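Local coordinates for protein putative alpha-N-acetylgalactosaminidase (Bacillus halodurans C-125, PDB 3CC1) that probably hydrolyses terminal alpha-linked N-acetylgalactosamine residues from glycoconjugates, at residues N5-L10 / G267-C272; M14-W19 / E48-D53; G220-K225 / Y251-R256. All coordinates share one frame; numbering follows the deposited sequence.

Interaction 2 lies in the core of the TIM-type barrel, where strands 14-17 and 49-52 of the parallel sheet are joined by backbone hydrogen bonds and by polar side chains at their C-terminal ends. Interaction 1 is a surface contact in which the loop leading into strand 14-17 meets the loop after helix 247-262 through one leucine on one tryptophan. Interaction 3 is buried and mainly apolar, packing a loop with two cis prolines on that same helix. Interactions 1 and 3 touch directly: D271 N lies 2.8 Å from G220 O and D271 O 2.9 Å from A222 N, probable hydrogen bonds. Interaction 2 stays about 10 Å from interaction 3 at the nearest atoms.

Interaction 1: residues N5-L10 / G267-C272; sequences NRLSAL and GHWPDC
A CH-pi contact between L7 and W269 joins two loops at the surface of the barrel domain: a type I' beta turn, L7 to L10, just ahead of strand 14-17, and the irregular stretch 267-272 that follows helix 247-262. L7 CD1 stands 3.6 Å from the centroid of the six-membered ring of W269, only 6° off the ring normal, so the methyl group sits squarely over the face. The two side chains approach from opposite directions. With CG of L7 anti to its carbonyl carbon (chi1 -66°), the isobutyl group extends across the indole, and CG itself comes within 3.7 Å of W269 CH2. The same methyl carbon, CD1, also lies 3.4 Å from G267 O, so it is held between the tryptophan face and the carbonyl oxygen of G267, two residues earlier.

The benzo end of the indole is bordered by the backbone of 5-10, with R6 N and L10 O near the ring plane at its edge. The turn that presents these atoms is closed by a reciprocal pair of backbone bonds between L7 and L10, and R6 reaches over to it, its NH1 donating to A9 O from above the carbonyl plane. Further out, the amide of N5 is tied through ND2 to Q342 O, while W269 also packs on P12. D387 and M392 of a second subunit pack on this loop, placing it at a subunit interface. N5 O approaches the indole obliquely, reaching 3.2 Å from W269 CH2.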
loop_
_atom_site.group_PDB
_atom_site.type_symbol
_atom_site.label_atom_id
_atom_site.label_comp_id
_atom_site.label_asym_id
_atom_site.label_seq_id
_atom_site.Cartn_x
_atom_site.Cartn_y
_atom_site.Cartn_z
ATOM N N ASN A 5 24.991 14.220 13.558
ATOM C CA ASN A 5 24.587 14.169 14.964
ATOM C C ASN A 5 24.504 15.585 15.558
ATOM O O ASN A 5 24.053 15.776 16.681
ATOM C CB ASN A 5 25.570 13.337 15.772
ATOM C CG ASN A 5 26.921 14.016 15.905
ATOM O OD1 ASN A 5 27.605 14.227 14.906
ATOM N ND2 ASN A 5 27.299 14.377 17.129
ATOM N N ARG A 6 24.988 16.564 14.802
ATOM C CA ARG A 6 24.945 17.957 15.222
ATOM C C ARG A 6 24.327 18.843 14.184
ATOM O O ARG A 6 24.653 18.812 12.991
ATOM C CB ARG A 6 26.336 18.479 15.568
ATOM C CG ARG A 6 26.638 18.377 17.044
ATOM C CD ARG A 6 28.005 18.934 17.445
ATOM N NE ARG A 6 28.540 18.129 18.556
ATOM C CZ ARG A 6 28.221 18.268 19.851
ATOM N NH1 ARG A 6 27.393 19.226 20.278
ATOM N NH2 ARG A 6 28.760 17.435 20.737
ATOM N N LEU A 7 23.436 19.673 14.679
ATOM C CA LEU A 7 22.793 20.708 13.886
ATOM C C LEU A 7 22.925 21.996 14.672
ATOM O O LEU A 7 22.605 22.060 15.858
ATOM C CB LEU A 7 21.324 20.363 13.597
ATOM C CG LEU A 7 21.039 19.157 12.700
ATOM C CD1 LEU A 7 19.549 18.847 12.658
ATOM C CD2 LEU A 7 21.602 19.388 11.323
ATOM N N SER A 8 23.437 23.018 14.009
ATOM C CA SER A 8 23.782 24.272 14.683
ATOM C C SER A 8 24.469 23.998 16.011
ATOM O O SER A 8 24.174 24.609 17.008
ATOM C CB SER A 8 22.538 25.129 14.878
ATOM O OG SER A 8 21.799 25.221 13.649
ATOM N N ALA A 9 25.398 23.058 16.003
ATOM C CA ALA A 9 26.249 22.827 17.174
ATOM C C ALA A 9 25.582 22.009 18.287
ATOM O O ALA A 9 26.225 21.692 19.274
ATOM C CB ALA A 9 26.746 24.155 17.739
ATOM N N LEU A 10 24.317 21.640 18.127
ATOM C CA LEU A 10 23.630 20.853 19.166
ATOM C C LEU A 10 23.281 19.471 18.669
ATOM O O LEU A 10 23.156 19.259 17.478
ATOM C CB LEU A 10 22.368 21.550 19.645
ATOM C CG LEU A 10 22.635 22.975 20.193
ATOM C CD1 LEU A 10 21.352 23.698 20.498
ATOM C CD2 LEU A 10 23.614 23.000 21.417
ATOM N N GLY A 267 16.260 19.976 7.259
ATOM C CA GLY A 267 17.481 19.957 8.075
ATOM C C GLY A 267 17.176 19.969 9.559
ATOM O O GLY A 267 17.818 20.679 10.333
ATOM N N HIS A 268 16.177 19.192 9.951
ATOM C CA HIS A 268 15.858 18.986 11.357
ATOM C C HIS A 268 15.898 17.520 11.680
ATOM O O HIS A 268 15.897 16.685 10.790
ATOM C CB HIS A 268 14.490 19.608 11.693
ATOM C CG HIS A 268 14.503 21.109 11.652
ATOM N ND1 HIS A 268 13.938 21.836 10.621
ATOM C CD2 HIS A 268 15.073 22.016 12.482
ATOM C CE1 HIS A 268 14.147 23.125 10.831
ATOM N NE2 HIS A 268 14.830 23.262 11.955
ATOM N N TRP A 269 15.982 17.202 12.950
ATOM C CA TRP A 269 15.975 15.787 13.371
ATOM C C TRP A 269 14.599 15.269 13.083
ATOM O O TRP A 269 13.646 16.030 13.165
ATOM C CB TRP A 269 16.179 15.592 14.888
ATOM C CG TRP A 269 17.235 16.388 15.482
ATOM C CD1 TRP A 269 17.101 17.433 16.373
ATOM C CD2 TRP A 269 18.596 16.227 15.253
ATOM N NE1 TRP A 269 18.335 17.933 16.695
ATOM C CE2 TRP A 269 19.271 17.204 16.012
ATOM C CE3 TRP A 269 19.330 15.350 14.473
ATOM C CZ2 TRP A 269 20.628 17.315 16.014
ATOM C CZ3 TRP A 269 20.671 15.468 14.489
ATOM C CH2 TRP A 269 21.301 16.438 15.241
ATOM N N PRO A 270 14.490 13.963 12.818
ATOM C CA PRO A 270 13.175 13.338 12.799
ATOM C C PRO A 270 12.665 13.088 14.217
ATOM O O PRO A 270 13.326 12.400 15.033
ATOM C CB PRO A 270 13.427 12.010 12.085
ATOM C CG PRO A 270 14.898 11.682 12.501
ATOM C CD PRO A 270 15.588 12.999 12.593
ATOM N N ASP A 271 11.481 13.599 14.484
ATOM C CA ASP A 271 10.823 13.335 15.728
ATOM C C ASP A 271 9.894 12.133 15.624
ATOM O O ASP A 271 8.842 12.219 14.994
ATOM C CB ASP A 271 10.037 14.562 16.176
ATOM C CG ASP A 271 9.517 14.418 17.618
ATOM O OD1 ASP A 271 9.825 13.386 18.296
ATOM O OD2 ASP A 271 8.798 15.338 18.078
ATOM N N CYS A 272 10.282 11.040 16.286
ATOM C CA CYS A 272 9.543 9.780 16.221
ATOM C C CYS A 272 8.481 9.670 17.298
ATOM O O CYS A 272 7.627 8.790 17.266
ATOM C CB CYS A 272 10.497 8.592 16.308
ATOM S SG CYS A 272 11.556 8.491 14.840
#

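Interaction 2: residues M14-W19 / E48-D53; sequences MGWNSW and EYIVVD
M14 O takes two backbone N-H groups, those of E48 and Y49, at the start of a parallel beta pairing between strands 14-17 and 49-52, neighbours in the barrel sheet of this TIM-barrel family member. Y49 N lies in the carbonyl plane on a lone pair, whereas E48 N comes from above that plane. The close part is the buried ladder of G15-Y49, W16-I50 and N17-V51, bonded from W16 N to Y49 O, V51 N to W16 O and S18 N to V51 O. G15 CA lies 3.1 Å from Y49 O and 4.2 Å from Y49 CA.

Beyond the ladder the backbones diverge, to 5.7 Å between W19 CA and D53 CA, and side chains span the wider gap. S18 OG accepts from D53 N in an almost straight bond of 3.1 Å (177°). N17 turns its amide toward D53 with CG anti to the backbone N (chi1 177°), and its OD1 caps the following helix by accepting from W19 N. On the other face, W16 CE3 rests 3.9 Å from I50 CG2, and helix 28-41 packs over both residues. The looser edge is at partly exposed E48, where a water accepts from M14 N and reaches E48 OE2 over 3.2 Å.

Past the C-terminal strand ends, where TIM barrels place their active sites, an imidazole, probably from the crystallisation liquor, lies about 3 Å from the D53 side chain (nearest atoms); such molecules often mark pockets. The N17 amide and D53 carboxylate planes stand 64° apart, and N17 ND2 donates to D53 OD2 at 3.0 Å on its anti side.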
loop_
_atom_site.group_PDB
_atom_site.type_symbol
_atom_site.label_atom_id
_atom_site.label_comp_id
_atom_site.label_asym_id
_atom_site.label_seq_id
_atom_site.Cartn_x
_atom_site.Cartn_y
_atom_site.Cartn_z
HETATM N N MSE A 14 17.594 15.496 24.657
HETATM C CA MSE A 14 17.281 14.438 25.592
HETATM C C MSE A 14 16.671 15.038 26.854
HETATM O O MSE A 14 17.227 15.976 27.467
HETATM C CB MSE A 14 18.562 13.666 25.967
HETATM C CG MSE A 14 19.207 12.900 24.800
HETATM SE SE MSE A 14 20.856 12.082 25.298
HETATM C CE MSE A 14 20.261 11.037 26.840
ATOM N N GLY A 15 15.526 14.492 27.239
ATOM C CA GLY A 15 14.824 15.001 28.388
ATOM C C GLY A 15 13.580 14.243 28.735
ATOM O O GLY A 15 13.443 13.082 28.404
ATOM N N TRP A 16 12.719 14.921 29.490
ATOM C CA TRP A 16 11.466 14.402 29.991
ATOM C C TRP A 16 10.390 15.405 29.589
ATOM O O TRP A 16 10.598 16.612 29.610
ATOM C CB TRP A 16 11.527 14.243 31.523
ATOM C CG TRP A 16 10.208 13.984 32.235
ATOM C CD1 TRP A 16 9.629 12.773 32.471
ATOM C CD2 TRP A 16 9.314 14.966 32.812
ATOM N NE1 TRP A 16 8.411 12.939 33.085
ATOM C CE2 TRP A 16 8.217 14.267 33.347
ATOM C CE3 TRP A 16 9.319 16.367 32.884
ATOM C CZ2 TRP A 16 7.176 14.904 33.998
ATOM C CZ3 TRP A 16 8.272 17.005 33.562
ATOM C CH2 TRP A 16 7.231 16.273 34.103
ATOM N N ASN A 17 9.246 14.879 29.202
ATOM C CA ASN A 17 8.078 15.676 28.851
ATOM C C ASN A 17 6.848 15.163 29.634
ATOM O O ASN A 17 6.648 13.971 29.766
ATOM C CB ASN A 17 7.900 15.630 27.328
ATOM C CG ASN A 17 6.666 16.366 26.831
ATOM O OD1 ASN A 17 5.541 16.001 27.158
ATOM N ND2 ASN A 17 6.876 17.405 26.036
ATOM N N SER A 18 6.055 16.099 30.153
ATOM C CA SER A 18 4.951 15.833 31.088
ATOM C C SER A 18 3.726 15.162 30.448
ATOM O O SER A 18 2.853 14.717 31.175
ATOM C CB SER A 18 4.479 17.132 31.740
ATOM O OG SER A 18 3.897 18.022 30.810
ATOM N N TRP A 19 3.680 15.068 29.121
ATOM C CA TRP A 19 2.443 14.685 28.425
ATOM C C TRP A 19 1.966 13.248 28.657
ATOM O O TRP A 19 0.796 13.026 28.965
ATOM C CB TRP A 19 2.530 14.948 26.915
ATOM C CG TRP A 19 1.230 14.647 26.259
ATOM C CD1 TRP A 19 0.914 13.509 25.583
ATOM C CD2 TRP A 19 0.052 15.472 26.212
ATOM N NE1 TRP A 19 -0.377 13.568 25.134
ATOM C CE2 TRP A 19 -0.931 14.754 25.495
ATOM C CE3 TRP A 19 -0.272 16.735 26.702
ATOM C CZ2 TRP A 19 -2.218 15.247 25.282
ATOM C CZ3 TRP A 19 -1.540 17.235 26.479
ATOM C CH2 TRP A 19 -2.502 16.494 25.785
ATOM N N GLU A 48 18.790 16.210 29.862
ATOM C CA GLU A 48 18.902 17.578 30.299
ATOM C C GLU A 48 17.651 18.445 30.327
ATOM O O GLU A 48 17.592 19.391 31.094
ATOM C CB GLU A 48 20.042 18.244 29.549
ATOM C CG GLU A 48 19.795 18.604 28.192
ATOM C CD GLU A 48 20.851 19.599 27.710
ATOM O OE1 GLU A 48 21.358 20.342 28.583
ATOM O OE2 GLU A 48 21.178 19.649 26.480
ATOM N N TYR A 49 16.672 18.137 29.489
ATOM C CA TYR A 49 15.510 18.987 29.350
ATOM C C TYR A 49 14.346 18.485 30.205
ATOM O O TYR A 49 14.080 17.291 30.280
ATOM C CB TYR A 49 15.065 19.056 27.899
ATOM C CG TYR A 49 15.948 19.885 27.036
ATOM C CD1 TYR A 49 15.861 21.270 27.068
ATOM C CD2 TYR A 49 16.925 19.297 26.237
ATOM C CE1 TYR A 49 16.714 22.055 26.306
ATOM C CE2 TYR A 49 17.764 20.065 25.462
ATOM C CZ TYR A 49 17.653 21.440 25.495
ATOM O OH TYR A 49 18.470 22.228 24.715
ATOM N N ILE A 50 13.683 19.430 30.856
ATOM C CA ILE A 50 12.459 19.195 31.638
ATOM C C ILE A 50 11.391 20.048 30.953
ATOM O O ILE A 50 11.476 21.294 30.944
ATOM C CB ILE A 50 12.665 19.567 33.129
ATOM C CG1 ILE A 50 13.700 18.608 33.795
ATOM C CG2 ILE A 50 11.309 19.619 33.903
ATOM C CD1 ILE A 50 13.186 17.157 34.007
ATOM N N VAL A 51 10.419 19.380 30.333
ATOM C CA VAL A 51 9.508 20.070 29.394
ATOM C C VAL A 51 8.063 19.919 29.801
ATOM O O VAL A 51 7.573 18.802 29.987
ATOM C CB VAL A 51 9.671 19.566 27.924
ATOM C CG1 VAL A 51 8.775 20.378 26.932
ATOM C CG2 VAL A 51 11.160 19.600 27.484
ATOM N N VAL A 52 7.399 21.072 29.916
ATOM C CA VAL A 52 6.002 21.138 30.276
ATOM C C VAL A 52 5.222 21.225 28.976
ATOM O O VAL A 52 5.424 22.106 28.151
ATOM C CB VAL A 52 5.687 22.343 31.223
ATOM C CG1 VAL A 52 4.166 22.533 31.377
ATOM C CG2 VAL A 52 6.356 22.182 32.593
ATOM N N ASP A 53 4.361 20.256 28.758
ATOM C CA ASP A 53 3.574 20.247 27.537
ATOM C C ASP A 53 2.405 21.278 27.589
ATOM O O ASP A 53 2.276 22.103 28.520
ATOM C CB ASP A 53 3.139 18.805 27.161
ATOM C CG ASP A 53 3.165 18.563 25.628
ATOM O OD1 ASP A 53 2.310 19.095 24.914
ATOM O OD2 ASP A 53 4.093 17.920 25.130
HETATM O O HOH W 1 20.069 17.209 24.825
#

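Interaction 3: residues G220-K225 / Y251-R256; sequences GPAPIK and YQMFER
I224 meets M253 most closely: its CD1 lies 3.6 Å from the selenomethionine methyl CE, and CG1 is almost as near. The same CD1 touches Q252 CB at 3.8 Å, while CG1 rests 4.0 Å from R256 CG, so one isoleucine is received by Q252, M253 and, one turn further on, R256. CE can reach I224 because the M253 chain is bent at both chi2 (59°) and chi3 (52°), which folds the methyl back toward the loop. A222 CB lies beside that methyl as well. The ring of P221 crosses the M253 chain at about a right angle, with CG 4.1 Å from SE, and its CB packs 4.0 Å from R256 CB.

This is loop-on-helix packing at the edge of the family's barrel domain: helix 247-262 receives the segment that follows barrel strand 214-216. Cis peptide bonds precede both P221 and P223, bending the loop so that P221 and I224 point toward the helix while P223 points away and packs on R190 of a third subunit. I224 also belongs to a two-stranded antiparallel ribbon, bonded through its backbone to D241.

Farther out, Q252 NE2 is held by S248 O one turn back, and M253 also packs on W308 of helix 298-310. F254 meets F373 edge-to-face, linking the helix to the C-terminal beta domain. A polar element borders the apolar patch: a water, whose approach to P221 O is unusually short and doubtful as a bond, accepts from R256 NE at 3.1 Å, lying in the plane of the guanidinium.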
loop_
_atom_site.group_PDB
_atom_site.type_symbol
_atom_site.label_atom_id
_atom_site.label_comp_id
_atom_site.label_asym_id
_atom_site.label_seq_id
_atom_site.Cartn_x
_atom_site.Cartn_y
_atom_site.Cartn_z
ATOM N N GLY A 220 8.058 16.048 11.648
ATOM C CA GLY A 220 7.683 14.635 11.463
ATOM C C GLY A 220 8.858 13.706 11.791
ATOM O O GLY A 220 9.938 14.164 12.201
ATOM N N PRO A 221 8.670 12.392 11.619
ATOM C CA PRO A 221 7.517 11.674 11.068
ATOM C C PRO A 221 6.345 11.408 12.039
ATOM O O PRO A 221 5.299 10.916 11.601
ATOM C CB PRO A 221 8.133 10.351 10.617
ATOM C CG PRO A 221 9.220 10.111 11.586
ATOM C CD PRO A 221 9.783 11.480 11.935
ATOM N N ALA A 222 6.514 11.702 13.335
ATOM C CA ALA A 222 5.419 11.704 14.276
ATOM C C ALA A 222 4.948 13.136 14.421
ATOM O O ALA A 222 5.749 14.054 14.389
ATOM C CB ALA A 222 5.832 11.135 15.680
ATOM N N PRO A 223 3.635 13.345 14.567
ATOM C CA PRO A 223 2.539 12.379 14.568
ATOM C C PRO A 223 2.208 11.880 13.186
ATOM O O PRO A 223 2.503 12.539 12.164
ATOM C CB PRO A 223 1.373 13.179 15.176
ATOM C CG PRO A 223 1.669 14.593 14.697
ATOM C CD PRO A 223 3.162 14.705 14.873
ATOM N N ILE A 224 1.684 10.676 13.148
ATOM C CA ILE A 224 1.292 10.039 11.884
ATOM C C ILE A 224 -0.044 10.632 11.451
ATOM O O ILE A 224 -0.999 10.664 12.215
ATOM C CB ILE A 224 1.207 8.465 11.980
ATOM C CG1 ILE A 224 2.506 7.864 12.568
ATOM C CG2 ILE A 224 0.895 7.861 10.592
ATOM C CD1 ILE A 224 2.507 6.343 12.753
ATOM N N LYS A 225 -0.111 11.084 10.210
ATOM C CA LYS A 225 -1.326 11.716 9.716
ATOM C C LYS A 225 -1.962 10.838 8.673
ATOM O O LYS A 225 -1.293 10.363 7.752
ATOM C CB LYS A 225 -1.028 13.120 9.152
ATOM C CG LYS A 225 -0.792 14.211 10.234
ATOM C CD LYS A 225 -1.596 15.518 9.958
ATOM N N TYR A 251 5.024 -0.188 14.859
ATOM C CA TYR A 251 5.140 -0.827 13.560
ATOM C C TYR A 251 5.085 0.220 12.447
ATOM O O TYR A 251 5.918 0.214 11.556
ATOM C CB TYR A 251 4.017 -1.826 13.314
ATOM C CG TYR A 251 4.078 -2.481 11.968
ATOM C CD1 TYR A 251 4.819 -3.619 11.780
ATOM C CD2 TYR A 251 3.373 -1.980 10.894
ATOM C CE1 TYR A 251 4.883 -4.241 10.553
ATOM C CE2 TYR A 251 3.401 -2.592 9.672
ATOM C CZ TYR A 251 4.175 -3.732 9.494
ATOM O OH TYR A 251 4.263 -4.396 8.276
ATOM N N GLN A 252 4.093 1.096 12.488
ATOM C CA GLN A 252 3.934 2.084 11.408
ATOM C C GLN A 252 5.051 3.092 11.348
ATOM O O GLN A 252 5.391 3.582 10.267
ATOM C CB GLN A 252 2.600 2.809 11.489
ATOM C CG GLN A 252 1.377 1.926 11.306
ATOM C CD GLN A 252 0.114 2.716 11.566
ATOM O OE1 GLN A 252 -0.313 3.484 10.719
ATOM N NE2 GLN A 252 -0.477 2.544 12.737
HETATM N N MSE A 253 5.662 3.369 12.499
HETATM C CA MSE A 253 6.774 4.341 12.573
HETATM C C MSE A 253 7.924 3.922 11.671
HETATM O O MSE A 253 8.599 4.772 11.112
HETATM C CB MSE A 253 7.226 4.607 14.028
HETATM C CG MSE A 253 7.987 5.957 14.217
HETATM SE SE MSE A 253 6.943 7.498 13.687
HETATM C CE MSE A 253 5.412 7.119 14.675
ATOM N N PHE A 254 8.136 2.614 11.518
ATOM C CA PHE A 254 9.238 2.116 10.697
ATOM C C PHE A 254 9.081 2.563 9.270
ATOM O O PHE A 254 10.017 3.123 8.691
ATOM C CB PHE A 254 9.455 0.588 10.833
ATOM C CG PHE A 254 10.161 0.209 12.095
ATOM C CD1 PHE A 254 9.457 0.079 13.289
ATOM C CD2 PHE A 254 11.537 0.025 12.116
ATOM C CE1 PHE A 254 10.116 -0.223 14.463
ATOM C CE2 PHE A 254 12.200 -0.281 13.259
ATOM C CZ PHE A 254 11.503 -0.426 14.450
ATOM N N GLU A 255 7.884 2.396 8.713
ATOM C CA GLU A 255 7.620 2.867 7.346
ATOM C C GLU A 255 7.657 4.398 7.239
ATOM O O GLU A 255 8.181 4.944 6.257
ATOM C CB GLU A 255 6.274 2.371 6.824
ATOM C CG GLU A 255 6.063 2.643 5.326
ATOM N N ARG A 256 7.121 5.082 8.255
ATOM C CA ARG A 256 7.076 6.548 8.250
ATOM C C ARG A 256 8.492 7.120 8.288
ATOM O O ARG A 256 8.802 8.073 7.582
ATOM C CB ARG A 256 6.215 7.104 9.389
ATOM C CG ARG A 256 4.714 6.738 9.385
ATOM C CD ARG A 256 4.103 6.790 7.969
ATOM N NE ARG A 256 4.255 8.110 7.362
ATOM C CZ ARG A 256 4.173 8.394 6.054
ATOM N NH1 ARG A 256 3.938 7.436 5.153
ATOM N NH2 ARG A 256 4.320 9.662 5.650
HETATM O O HOH W 2 4.681 10.601 9.195
#